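Local coordinates for iota-carrageenase (Alteromonas sp. ATCC 43554, PDB 1KTW), which hydrolyses the 1,4-beta-linkages inside iota-carrageenans, sulfated galactans of red algal cell walls, with inversion of anomeric configuration, at residues I78-D83 / N118-D123; R98-G103 / L132-L137; S146-D151 / E180-N185; N206-G211 / N239-K244. All blocks are in the same frame, centred on the assembly; numbering follows the deposited sequence.

Overall arrangement
All four contacts lie in the parallel beta-helix, each between segments about one coil apart. Along the sequence contacts 1 and 2 interleave; contact 3 follows, then contact 4. Strands 120-123, 143-151, 177-185, 202-210 and 231-243 are successive neighbours in parallel pairing; contacts 3 and 4 lie in this row, and contact 1 joins it through strand 120-123, meeting 78-83 at a turn. The centre of contact 3 is about 10 Å from those of contacts 1 and 4, themselves about 19 Å apart. Contact 2, on strands 97-102 and 132-141, has its centre about 17 Å from that of contact 1 and 15 Å from that of contact 3; its side chains alone among the four bind the sulfated sugar.

Contact 1 of 4, residues I78-D83 / N118-D123; sequences IRVESD and NGFLVD. With CA (calcium ion), chain G; CA (calcium ion), chain E.
A calcium site closes the turns of two successive coils of the beta-helix, where Ser82 meets Asn118 and Gly119 just past strand 76-80 and just before strand 120-123. The metal is held by Ser82 O at 2.4 Å, by Gly119 O at 2.4 Å and by Asn118 OD1 at 2.3 Å; water 2 also binds it and donates a hydrogen bond to Asn118 O. The shared cation explains why two carbonyl oxygens, Ser82 O and Gly119 O, can sit only 3.1 Å apart. Ser82 OG and Asn118 OD1 are also close, but the angle is poor for a hydrogen bond; water 1 instead links Ser82 OG to Asn118 N, accepting from the latter. Asn118 CG lies between backbone N and carbonyl carbon (chi1 68°), and this torsion carries the amide oxygen to the ion.

Inward of the metal the contact is apolar. Val80 CG1 lies over one face of the Phe120 ring, 3.7 Å from its centroid and 23° off the normal, a CH-pi contact displaced toward the rim. The Phe120 ring also meets that of Phe148 and touches Phe113. On the outer side Glu81 chelates a second calcium with both carboxylate oxygens, and its OE1 also accepts from Asn62 N.

No direct hydrogen bond joins the two segments. Their polar link is therefore the cation and water 1, with calcium probably offsetting the negative ends of the converging carbonyl dipoles.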
# COMPACT_ATOMS: atom_id res chain seq x y z
N ILE A 78 -21.51 -6.47 8.21
CA ILE A 78 -20.93 -7.73 8.70
C ILE A 78 -20.11 -7.62 9.99
O ILE A 78 -19.25 -6.74 10.13
CB ILE A 78 -20.05 -8.34 7.56
CG1 ILE A 78 -20.92 -8.62 6.33
CG2 ILE A 78 -19.31 -9.60 8.07
CD1 ILE A 78 -20.16 -9.10 5.08
N ARG A 79 -20.40 -8.52 10.95
CA ARG A 79 -19.68 -8.58 12.22
C ARG A 79 -19.05 -9.98 12.36
O ARG A 79 -19.70 -10.97 12.02
CB ARG A 79 -20.64 -8.27 13.38
CG ARG A 79 -21.23 -6.84 13.33
CD ARG A 79 -20.11 -5.78 13.43
NE ARG A 79 -20.61 -4.40 13.36
CZ ARG A 79 -20.73 -3.68 12.25
NH1 ARG A 79 -20.38 -4.18 11.06
NH2 ARG A 79 -21.19 -2.43 12.33
N VAL A 80 -17.82 -10.04 12.87
CA VAL A 80 -17.04 -11.30 12.96
C VAL A 80 -16.56 -11.62 14.39
O VAL A 80 -15.89 -10.78 15.00
CB VAL A 80 -15.79 -11.20 12.03
CG1 VAL A 80 -15.02 -12.53 11.99
CG2 VAL A 80 -16.22 -10.77 10.61
N GLU A 81 -16.86 -12.82 14.89
CA GLU A 81 -16.46 -13.19 16.26
C GLU A 81 -14.93 -13.30 16.42
O GLU A 81 -14.20 -13.56 15.46
CB GLU A 81 -17.18 -14.49 16.73
CG GLU A 81 -18.72 -14.32 16.89
CD GLU A 81 -19.41 -15.42 17.74
OE1 GLU A 81 -19.21 -16.62 17.46
OE2 GLU A 81 -20.16 -15.07 18.69
N SER A 82 -14.48 -13.10 17.66
CA SER A 82 -13.05 -13.06 18.00
C SER A 82 -12.11 -14.25 17.75
O SER A 82 -10.89 -14.06 17.73
CB SER A 82 -12.89 -12.63 19.46
OG SER A 82 -11.54 -12.32 19.72
N ASP A 83 -12.65 -15.45 17.58
CA ASP A 83 -11.79 -16.61 17.32
C ASP A 83 -11.95 -17.14 15.90
O ASP A 83 -11.59 -18.28 15.60
CB ASP A 83 -12.10 -17.75 18.31
CG ASP A 83 -11.56 -17.47 19.70
OD1 ASP A 83 -10.44 -16.95 19.82
OD2 ASP A 83 -12.27 -17.80 20.68
N ASN A 118 -10.96 -8.60 20.46
CA ASN A 118 -9.58 -8.35 20.08
C ASN A 118 -9.23 -8.65 18.62
O ASN A 118 -8.06 -8.68 18.26
CB ASN A 118 -8.58 -9.05 21.04
CG ASN A 118 -8.60 -10.58 20.92
OD1 ASN A 118 -9.14 -11.16 19.98
ND2 ASN A 118 -7.97 -11.23 21.90
N GLY A 119 -10.27 -8.82 17.78
CA GLY A 119 -10.08 -9.06 16.36
C GLY A 119 -9.95 -10.51 15.92
O GLY A 119 -9.74 -11.39 16.75
N PHE A 120 -10.09 -10.77 14.62
CA PHE A 120 -9.97 -12.14 14.10
C PHE A 120 -8.73 -12.26 13.22
O PHE A 120 -7.93 -11.32 13.12
CB PHE A 120 -11.23 -12.56 13.31
CG PHE A 120 -11.56 -11.66 12.14
CD1 PHE A 120 -12.26 -10.47 12.33
CD2 PHE A 120 -11.15 -11.99 10.85
CE1 PHE A 120 -12.55 -9.62 11.25
CE2 PHE A 120 -11.43 -11.15 9.76
CZ PHE A 120 -12.13 -9.96 9.96
N LEU A 121 -8.57 -13.42 12.58
CA LEU A 121 -7.41 -13.69 11.72
C LEU A 121 -7.73 -14.03 10.26
O LEU A 121 -8.65 -14.79 9.98
CB LEU A 121 -6.60 -14.88 12.29
CG LEU A 121 -5.33 -15.30 11.52
CD1 LEU A 121 -4.23 -14.25 11.76
CD2 LEU A 121 -4.86 -16.70 11.99
N VAL A 122 -6.96 -13.43 9.34
CA VAL A 122 -7.05 -13.73 7.91
C VAL A 122 -5.69 -14.44 7.72
O VAL A 122 -4.63 -13.85 7.98
CB VAL A 122 -7.13 -12.44 7.03
CG1 VAL A 122 -7.07 -12.83 5.54
CG2 VAL A 122 -8.45 -11.70 7.31
N ASP A 123 -5.71 -15.71 7.31
CA ASP A 123 -4.48 -16.50 7.21
C ASP A 123 -4.14 -16.94 5.79
O ASP A 123 -4.93 -17.64 5.15
CB ASP A 123 -4.64 -17.73 8.13
CG ASP A 123 -3.35 -18.57 8.29
OD1 ASP A 123 -2.26 -18.16 7.83
OD2 ASP A 123 -3.45 -19.65 8.91
CA CA G . -8.95 -12.87 18.50
CA CA E . -20.73 -17.38 19.21
O HOH W 1 -11.85 -10.83 22.33
O HOH W 2 -6.87 -11.24 18.06

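Contact 2 of 4, residues R98-G103 / L132-L137; sequences RLFEVG and LAVFKL. With NA (sodium ion), chain J; G4S (4-O-sulfo-beta-D-galactopyranose), chain C.
One face of the Arg98 guanidinium is covered by Lys136 CD, 3.6 Å from Arg98 NE, while the sulfate of the bound 4-O-sulfo-galactose sits at its edge, in plane. Arg98 NH2 donates to sulfate O7 at 2.6 Å, and Lys136 NZ donates a hydrogen bond to its O9 at 3.1 Å. The arginine gets there by a bend at chi2 (93°), the lysine by an extended chain. Two cationic ends thus converge on one anion, and Glu101 OE2 forms with Arg98 NH1, at 2.7 Å, a salt bridge that leaves NH2 for the sulfate and probably limits rotation of the guanidinium.

On the other side of the strands Phe100 CD2 stands over one face of the Phe135 ring, whose edge meets Val102 CG2. The rings form an oblique pair, planes at 43°, and Leu99 CB lies over the centre of one Phe100 face.

Backbone bonds of parallel pairing, such as Val102 N to Lys136 O at 3.0 Å, fix the register. Leu132 O joins water 3, Thr155, Ile156 and Phe157 at a sodium ion. Strand 97-102 pairs on its other side with strand 64-71, strand 132-141 with strand 160-167, and Phe113 packs against both phenylalanines.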
# COMPACT_ATOMS: atom_id res chain seq x y z
N ARG A 98 -9.12 -11.69 -5.10
CA ARG A 98 -9.39 -10.94 -3.87
C ARG A 98 -10.43 -11.73 -3.08
O ARG A 98 -11.28 -12.41 -3.67
CB ARG A 98 -9.98 -9.55 -4.16
CG ARG A 98 -9.22 -8.67 -5.16
CD ARG A 98 -9.82 -8.89 -6.54
NE ARG A 98 -9.15 -8.18 -7.61
CZ ARG A 98 -9.53 -8.28 -8.88
NH1 ARG A 98 -10.56 -9.05 -9.20
NH2 ARG A 98 -8.89 -7.61 -9.83
N LEU A 99 -10.37 -11.66 -1.75
CA LEU A 99 -11.37 -12.33 -0.93
C LEU A 99 -12.68 -11.55 -1.10
O LEU A 99 -13.73 -12.15 -1.32
CB LEU A 99 -10.99 -12.35 0.56
CG LEU A 99 -9.69 -13.04 1.02
CD1 LEU A 99 -9.71 -13.19 2.54
CD2 LEU A 99 -9.56 -14.39 0.39
N PHE A 100 -12.60 -10.22 -1.01
CA PHE A 100 -13.79 -9.35 -1.10
C PHE A 100 -13.64 -8.14 -2.04
O PHE A 100 -12.58 -7.48 -2.05
CB PHE A 100 -14.14 -8.81 0.31
CG PHE A 100 -14.00 -9.83 1.43
CD1 PHE A 100 -14.86 -10.92 1.53
CD2 PHE A 100 -13.00 -9.68 2.41
CE1 PHE A 100 -14.74 -11.85 2.59
CE2 PHE A 100 -12.87 -10.60 3.47
CZ PHE A 100 -13.74 -11.69 3.56
N GLU A 101 -14.69 -7.84 -2.81
CA GLU A 101 -14.74 -6.68 -3.73
C GLU A 101 -15.94 -5.79 -3.32
O GLU A 101 -17.05 -6.29 -3.10
CB GLU A 101 -14.89 -7.16 -5.19
CG GLU A 101 -13.75 -8.08 -5.64
CD GLU A 101 -13.68 -8.27 -7.16
OE1 GLU A 101 -14.68 -8.70 -7.77
OE2 GLU A 101 -12.60 -7.99 -7.73
N VAL A 102 -15.71 -4.48 -3.23
CA VAL A 102 -16.75 -3.55 -2.81
C VAL A 102 -16.91 -2.39 -3.81
O VAL A 102 -16.11 -1.44 -3.81
CB VAL A 102 -16.39 -2.94 -1.41
CG1 VAL A 102 -17.65 -2.28 -0.75
CG2 VAL A 102 -15.79 -4.04 -0.49
N GLY A 103 -17.94 -2.48 -4.66
CA GLY A 103 -18.17 -1.42 -5.65
C GLY A 103 -17.33 -1.53 -6.91
O GLY A 103 -17.20 -0.56 -7.66
N LEU A 132 -2.85 -12.44 -4.22
CA LEU A 132 -3.96 -12.20 -3.29
C LEU A 132 -4.01 -10.85 -2.59
O LEU A 132 -2.99 -10.35 -2.11
CB LEU A 132 -3.92 -13.24 -2.17
CG LEU A 132 -4.25 -14.70 -2.46
CD1 LEU A 132 -3.84 -15.58 -1.25
CD2 LEU A 132 -5.73 -14.82 -2.74
N ALA A 133 -5.23 -10.30 -2.51
CA ALA A 133 -5.53 -9.05 -1.78
C ALA A 133 -6.75 -9.41 -0.91
O ALA A 133 -7.54 -10.29 -1.27
CB ALA A 133 -5.88 -7.92 -2.74
N VAL A 134 -6.90 -8.75 0.25
CA VAL A 134 -8.05 -9.04 1.12
C VAL A 134 -9.29 -8.27 0.60
O VAL A 134 -10.35 -8.86 0.35
CB VAL A 134 -7.75 -8.62 2.59
CG1 VAL A 134 -8.94 -8.98 3.51
CG2 VAL A 134 -6.44 -9.30 3.08
N PHE A 135 -9.14 -6.96 0.43
CA PHE A 135 -10.22 -6.11 -0.08
C PHE A 135 -9.80 -5.28 -1.30
O PHE A 135 -8.69 -4.73 -1.33
CB PHE A 135 -10.66 -5.06 0.96
CG PHE A 135 -11.55 -5.59 2.05
CD1 PHE A 135 -11.02 -6.02 3.26
CD2 PHE A 135 -12.93 -5.58 1.88
CE1 PHE A 135 -11.85 -6.43 4.30
CE2 PHE A 135 -13.78 -6.00 2.91
CZ PHE A 135 -13.24 -6.42 4.12
N LYS A 136 -10.68 -5.17 -2.30
CA LYS A 136 -10.47 -4.29 -3.45
C LYS A 136 -11.70 -3.36 -3.49
O LYS A 136 -12.84 -3.83 -3.66
CB LYS A 136 -10.34 -5.03 -4.78
CG LYS A 136 -10.13 -4.04 -5.92
CD LYS A 136 -9.95 -4.70 -7.28
CE LYS A 136 -9.75 -3.61 -8.33
NZ LYS A 136 -9.74 -4.10 -9.73
N LEU A 137 -11.49 -2.06 -3.34
CA LEU A 137 -12.60 -1.10 -3.30
C LEU A 137 -12.73 -0.28 -4.60
O LEU A 137 -11.74 0.01 -5.26
CB LEU A 137 -12.40 -0.13 -2.13
CG LEU A 137 -11.95 -0.70 -0.78
CD1 LEU A 137 -11.81 0.44 0.23
CD2 LEU A 137 -12.96 -1.73 -0.27
NA NA J . -1.06 -9.59 -1.18
C1 G4S C . -1.47 -5.27 -12.67
C2 G4S C . -2.32 -6.52 -12.98
C3 G4S C . -3.70 -6.11 -13.53
C4 G4S C . -4.36 -5.11 -12.58
C5 G4S C . -3.42 -3.93 -12.34
C6 G4S C . -3.98 -2.90 -11.37
O1 G4S C . -0.29 -5.65 -12.06
O2 G4S C . -1.65 -7.34 -13.92
O3 G4S C . -4.52 -7.28 -13.64
O4 G4S C . -4.67 -5.75 -11.33
O5 G4S C . -2.18 -4.40 -11.78
O6 G4S C . -5.32 -2.57 -11.70
S G4S C . -6.22 -5.91 -10.98
O7 G4S C . -6.37 -6.90 -9.91
O8 G4S C . -6.96 -6.37 -12.17
O9 G4S C . -6.76 -4.61 -10.52
O HOH W 3 -1.34 -9.22 1.20

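Contact 3 of 4, residues S146-D151 / E180-N185; sequences SNFTID and ERIKQN. With NA (sodium ion), chain K.
Asn185 ND2 donates to Asp151 OD1 at 3.0 Å, in the plane of its amide and nearly along the acceptor's C-O direction. The same carboxylate binds a sodium ion, and its OD2 accepts from Lys125 NZ. Asn185 OD1 takes a bond from Lys183 NZ at 2.9 Å, so both ends of the amide are held. Ser146 OG donates a hydrogen bond to Glu180 OE2 at 3.0 Å, accepted on the anti lone pair of OE2, while Glu180 OE1 pairs with Arg205.

Asn147 and Arg181 stack where both backbones take positive phi: Asn147 CG lies 3.6 Å above the centre of the guanidinium, the planes 22° apart. Water 4 bridges Asn147 OD1 and, weakly, Arg181 NH2; Asn147 ND2 donates to Gly115 O and Gly117 O.

Parallel pairing, with Ile150 N bonded to Lys183 O at 2.8 Å, joins the strands. Inside the coil, Ile182 CG1 covers one face of the Phe148 ring, 4.1 Å from the centroid; chi1 of 52°, with CG between backbone N and carbonyl carbon, turns that face to it.

Strand 143-151 carries strands 111-115 and 120-123 along its other edge, and strand 177-185 pairs on its far edge with strand 202-210, where Ile182 touches Leu207.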
# COMPACT_ATOMS: atom_id res chain seq x y z
N SER A 146 -12.73 -2.78 9.71
CA SER A 146 -11.99 -2.74 10.97
C SER A 146 -11.73 -4.00 11.83
O SER A 146 -12.52 -4.92 11.85
CB SER A 146 -12.74 -1.72 11.85
OG SER A 146 -12.51 -1.90 13.24
N ASN A 147 -10.59 -3.99 12.54
CA ASN A 147 -10.21 -5.00 13.55
C ASN A 147 -9.86 -6.45 13.22
O ASN A 147 -10.66 -7.36 13.49
CB ASN A 147 -11.28 -4.97 14.66
CG ASN A 147 -10.77 -5.48 16.03
OD1 ASN A 147 -9.57 -5.49 16.30
ND2 ASN A 147 -11.70 -5.87 16.89
N PHE A 148 -8.66 -6.67 12.70
CA PHE A 148 -8.16 -8.02 12.41
C PHE A 148 -6.66 -8.05 12.15
O PHE A 148 -6.01 -7.01 12.00
CB PHE A 148 -8.94 -8.69 11.24
CG PHE A 148 -9.03 -7.86 9.96
CD1 PHE A 148 -8.11 -8.04 8.92
CD2 PHE A 148 -10.05 -6.92 9.79
CE1 PHE A 148 -8.21 -7.31 7.72
CE2 PHE A 148 -10.17 -6.17 8.60
CZ PHE A 148 -9.25 -6.37 7.56
N THR A 149 -6.11 -9.27 12.13
CA THR A 149 -4.69 -9.50 11.86
C THR A 149 -4.60 -10.30 10.56
O THR A 149 -5.45 -11.14 10.30
CB THR A 149 -4.03 -10.33 13.00
OG1 THR A 149 -4.07 -9.58 14.22
CG2 THR A 149 -2.57 -10.66 12.65
N ILE A 150 -3.59 -10.01 9.75
CA ILE A 150 -3.37 -10.72 8.49
C ILE A 150 -2.01 -11.43 8.57
O ILE A 150 -0.98 -10.77 8.68
CB ILE A 150 -3.32 -9.74 7.28
CG1 ILE A 150 -4.67 -9.00 7.11
CG2 ILE A 150 -3.05 -10.52 5.99
CD1 ILE A 150 -4.60 -7.84 6.10
N ASP A 151 -2.00 -12.77 8.55
CA ASP A 151 -0.74 -13.54 8.57
C ASP A 151 -0.41 -13.77 7.09
O ASP A 151 -0.90 -14.73 6.50
CB ASP A 151 -0.93 -14.89 9.28
CG ASP A 151 -0.57 -14.86 10.77
OD1 ASP A 151 -0.42 -13.77 11.37
OD2 ASP A 151 -0.44 -15.96 11.37
N GLU A 180 -9.39 0.90 9.86
CA GLU A 180 -8.63 0.92 11.13
C GLU A 180 -8.37 -0.42 11.83
O GLU A 180 -9.02 -1.42 11.57
CB GLU A 180 -9.40 1.77 12.14
CG GLU A 180 -10.84 1.20 12.33
CD GLU A 180 -11.59 1.71 13.56
OE1 GLU A 180 -11.36 2.85 14.00
OE2 GLU A 180 -12.45 0.95 14.08
N ARG A 181 -7.44 -0.37 12.78
CA ARG A 181 -7.11 -1.51 13.63
C ARG A 181 -6.76 -2.81 12.90
O ARG A 181 -7.44 -3.84 13.09
CB ARG A 181 -8.28 -1.76 14.61
CG ARG A 181 -8.60 -0.57 15.52
CD ARG A 181 -9.86 -0.81 16.37
NE ARG A 181 -9.63 -1.79 17.42
CZ ARG A 181 -10.59 -2.45 18.08
NH1 ARG A 181 -11.87 -2.23 17.79
NH2 ARG A 181 -10.27 -3.31 19.03
N ILE A 182 -5.71 -2.76 12.09
CA ILE A 182 -5.26 -3.93 11.34
C ILE A 182 -3.74 -4.11 11.48
O ILE A 182 -2.98 -3.13 11.39
CB ILE A 182 -5.59 -3.82 9.83
CG1 ILE A 182 -7.10 -3.66 9.64
CG2 ILE A 182 -5.12 -5.08 9.08
CD1 ILE A 182 -7.52 -3.23 8.25
N LYS A 183 -3.33 -5.35 11.73
CA LYS A 183 -1.91 -5.72 11.85
C LYS A 183 -1.59 -6.74 10.75
O LYS A 183 -2.37 -7.66 10.52
CB LYS A 183 -1.63 -6.36 13.23
CG LYS A 183 -0.24 -7.06 13.35
CD LYS A 183 0.91 -6.08 13.20
CE LYS A 183 2.26 -6.78 13.00
NZ LYS A 183 2.71 -7.55 14.19
N GLN A 184 -0.47 -6.56 10.05
CA GLN A 184 -0.06 -7.51 8.99
C GLN A 184 1.34 -8.06 9.31
O GLN A 184 2.27 -7.29 9.62
CB GLN A 184 -0.06 -6.82 7.61
CG GLN A 184 0.22 -7.77 6.43
CD GLN A 184 -0.19 -7.19 5.07
OE1 GLN A 184 -1.19 -6.47 4.97
NE2 GLN A 184 0.55 -7.53 4.02
N ASN A 185 1.47 -9.38 9.25
CA ASN A 185 2.74 -10.06 9.50
C ASN A 185 3.32 -10.63 8.21
O ASN A 185 2.58 -11.09 7.34
CB ASN A 185 2.55 -11.23 10.49
CG ASN A 185 2.14 -10.75 11.89
OD1 ASN A 185 2.82 -9.93 12.50
ND2 ASN A 185 1.03 -11.29 12.39
NA NA K . 0.23 -15.83 13.29
O HOH W 4 -7.88 -5.49 18.47
O HOH W 5 -0.99 -13.92 14.55

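Contact 4 of 4, residues N206-G211 / N239-K244; sequences NLHSEG and NIRCSK
This is a rung-on-rung contact of a parallel beta-helix: Leu207 to Glu210 lie in register with Ile240 to Ser243, the strand axes 9° apart and 4.8 Å at closest approach. Backbone hydrogen bonds run the length of the pair, from Leu207 N to Asn239 O through to Gly211 N to Ser243 O.

The chain turns a corner at Asn206; Asn206 and Asn239 both have positive phi. Their side chains meet there: Asn239 ND2 donates to a lone pair of Asn206 OD1 at 2.7 Å, almost straight at 171°, although the two amide planes are 82° apart. Asn206 also touches Arg181 on strand 177-185.

Among the residues facing outward, Arg241 CB lies over one face of the His208 ring, 4.2 Å from the centroid in a CH-pi contact. The arginine chain then bends at chi3, which lays a guanidinium face over His208 CB, with Arg241 CZ at 3.8 Å from it. Water 6 accepts from Arg241 NH2 and donates to Asn206 O.

Toward the interior, Leu207 packs on Ile240, and Cys242 is tied to Cys271 by a disulfide. Back on the His208 face, Glu210 OE1 accepts from Asn186 N, while OE2 accepts from water 7, which also bonds Ser243 OG. That hydroxyl lies near the plane of the His208 ring, 3.1 Å from NE2, in a hydrogen bond.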
# COMPACT_ATOMS: atom_id res chain seq x y z
N ASN A 206 -4.55 3.37 13.48
CA ASN A 206 -4.06 2.17 14.18
C ASN A 206 -3.71 1.02 13.21
O ASN A 206 -4.29 -0.07 13.29
CB ASN A 206 -5.12 1.68 15.19
CG ASN A 206 -5.50 2.74 16.22
OD1 ASN A 206 -4.64 3.35 16.86
ND2 ASN A 206 -6.81 2.96 16.40
N LEU A 207 -2.75 1.27 12.32
CA LEU A 207 -2.36 0.27 11.32
C LEU A 207 -0.87 -0.05 11.51
O LEU A 207 -0.08 0.85 11.78
CB LEU A 207 -2.64 0.82 9.91
CG LEU A 207 -4.08 1.30 9.59
CD1 LEU A 207 -4.14 1.91 8.17
CD2 LEU A 207 -5.05 0.13 9.66
N HIS A 208 -0.49 -1.32 11.33
CA HIS A 208 0.90 -1.75 11.52
C HIS A 208 1.25 -2.86 10.54
O HIS A 208 0.50 -3.83 10.42
CB HIS A 208 1.08 -2.27 12.96
CG HIS A 208 2.47 -2.76 13.28
ND1 HIS A 208 2.82 -3.20 14.54
CD2 HIS A 208 3.58 -2.88 12.52
CE1 HIS A 208 4.09 -3.58 14.54
NE2 HIS A 208 4.57 -3.39 13.33
N SER A 209 2.39 -2.73 9.86
CA SER A 209 2.83 -3.73 8.89
C SER A 209 4.28 -4.16 9.13
O SER A 209 5.17 -3.31 9.27
CB SER A 209 2.71 -3.18 7.45
OG SER A 209 3.03 -4.17 6.47
N GLU A 210 4.50 -5.47 9.20
CA GLU A 210 5.84 -6.04 9.38
C GLU A 210 6.30 -6.34 7.95
O GLU A 210 5.77 -7.25 7.31
CB GLU A 210 5.79 -7.35 10.18
CG GLU A 210 7.15 -8.08 10.26
CD GLU A 210 7.04 -9.46 10.90
OE1 GLU A 210 6.38 -10.35 10.32
OE2 GLU A 210 7.62 -9.66 11.99
N GLY A 211 7.25 -5.56 7.44
CA GLY A 211 7.71 -5.73 6.07
C GLY A 211 6.97 -4.74 5.18
O GLY A 211 5.84 -4.36 5.49
N ASN A 239 -1.56 7.08 14.22
CA ASN A 239 -0.98 5.85 14.78
C ASN A 239 -0.72 4.80 13.70
O ASN A 239 -1.39 3.76 13.65
CB ASN A 239 -1.89 5.27 15.88
CG ASN A 239 -1.20 4.19 16.72
OD1 ASN A 239 0.03 4.16 16.80
ND2 ASN A 239 -1.98 3.31 17.35
N ILE A 240 0.26 5.10 12.85
CA ILE A 240 0.67 4.22 11.75
C ILE A 240 2.08 3.71 12.14
O ILE A 240 2.97 4.51 12.45
CB ILE A 240 0.72 5.01 10.41
CG1 ILE A 240 -0.60 5.78 10.19
CG2 ILE A 240 0.96 4.06 9.23
CD1 ILE A 240 -1.88 4.88 10.13
N ARG A 241 2.28 2.39 12.09
CA ARG A 241 3.56 1.78 12.50
C ARG A 241 4.16 0.79 11.50
O ARG A 241 3.42 0.14 10.75
CB ARG A 241 3.36 1.07 13.85
CG ARG A 241 2.60 1.91 14.88
CD ARG A 241 2.45 1.23 16.26
NE ARG A 241 1.57 0.05 16.27
CZ ARG A 241 0.28 0.04 15.92
NH1 ARG A 241 -0.32 1.15 15.51
NH2 ARG A 241 -0.42 -1.08 15.99
N CYS A 242 5.50 0.67 11.53
CA CYS A 242 6.29 -0.23 10.66
C CYS A 242 7.30 -1.02 11.53
O CYS A 242 7.80 -0.49 12.53
CB CYS A 242 7.11 0.58 9.60
SG CYS A 242 8.37 -0.41 8.66
N SER A 243 7.58 -2.27 11.16
CA SER A 243 8.61 -3.06 11.86
C SER A 243 9.28 -3.92 10.80
O SER A 243 8.60 -4.51 9.96
CB SER A 243 8.00 -3.93 13.00
OG SER A 243 7.14 -4.93 12.49
N LYS A 244 10.62 -3.96 10.80
CA LYS A 244 11.39 -4.74 9.80
C LYS A 244 10.93 -4.50 8.35
O LYS A 244 10.81 -5.46 7.56
CB LYS A 244 11.32 -6.24 10.13
CG LYS A 244 11.92 -6.61 11.49
CD LYS A 244 11.80 -8.11 11.78
CE LYS A 244 12.21 -8.41 13.22
NZ LYS A 244 12.19 -9.87 13.51
O HOH W 6 -2.52 -2.39 14.67
O HOH W 7 7.74 -7.38 13.67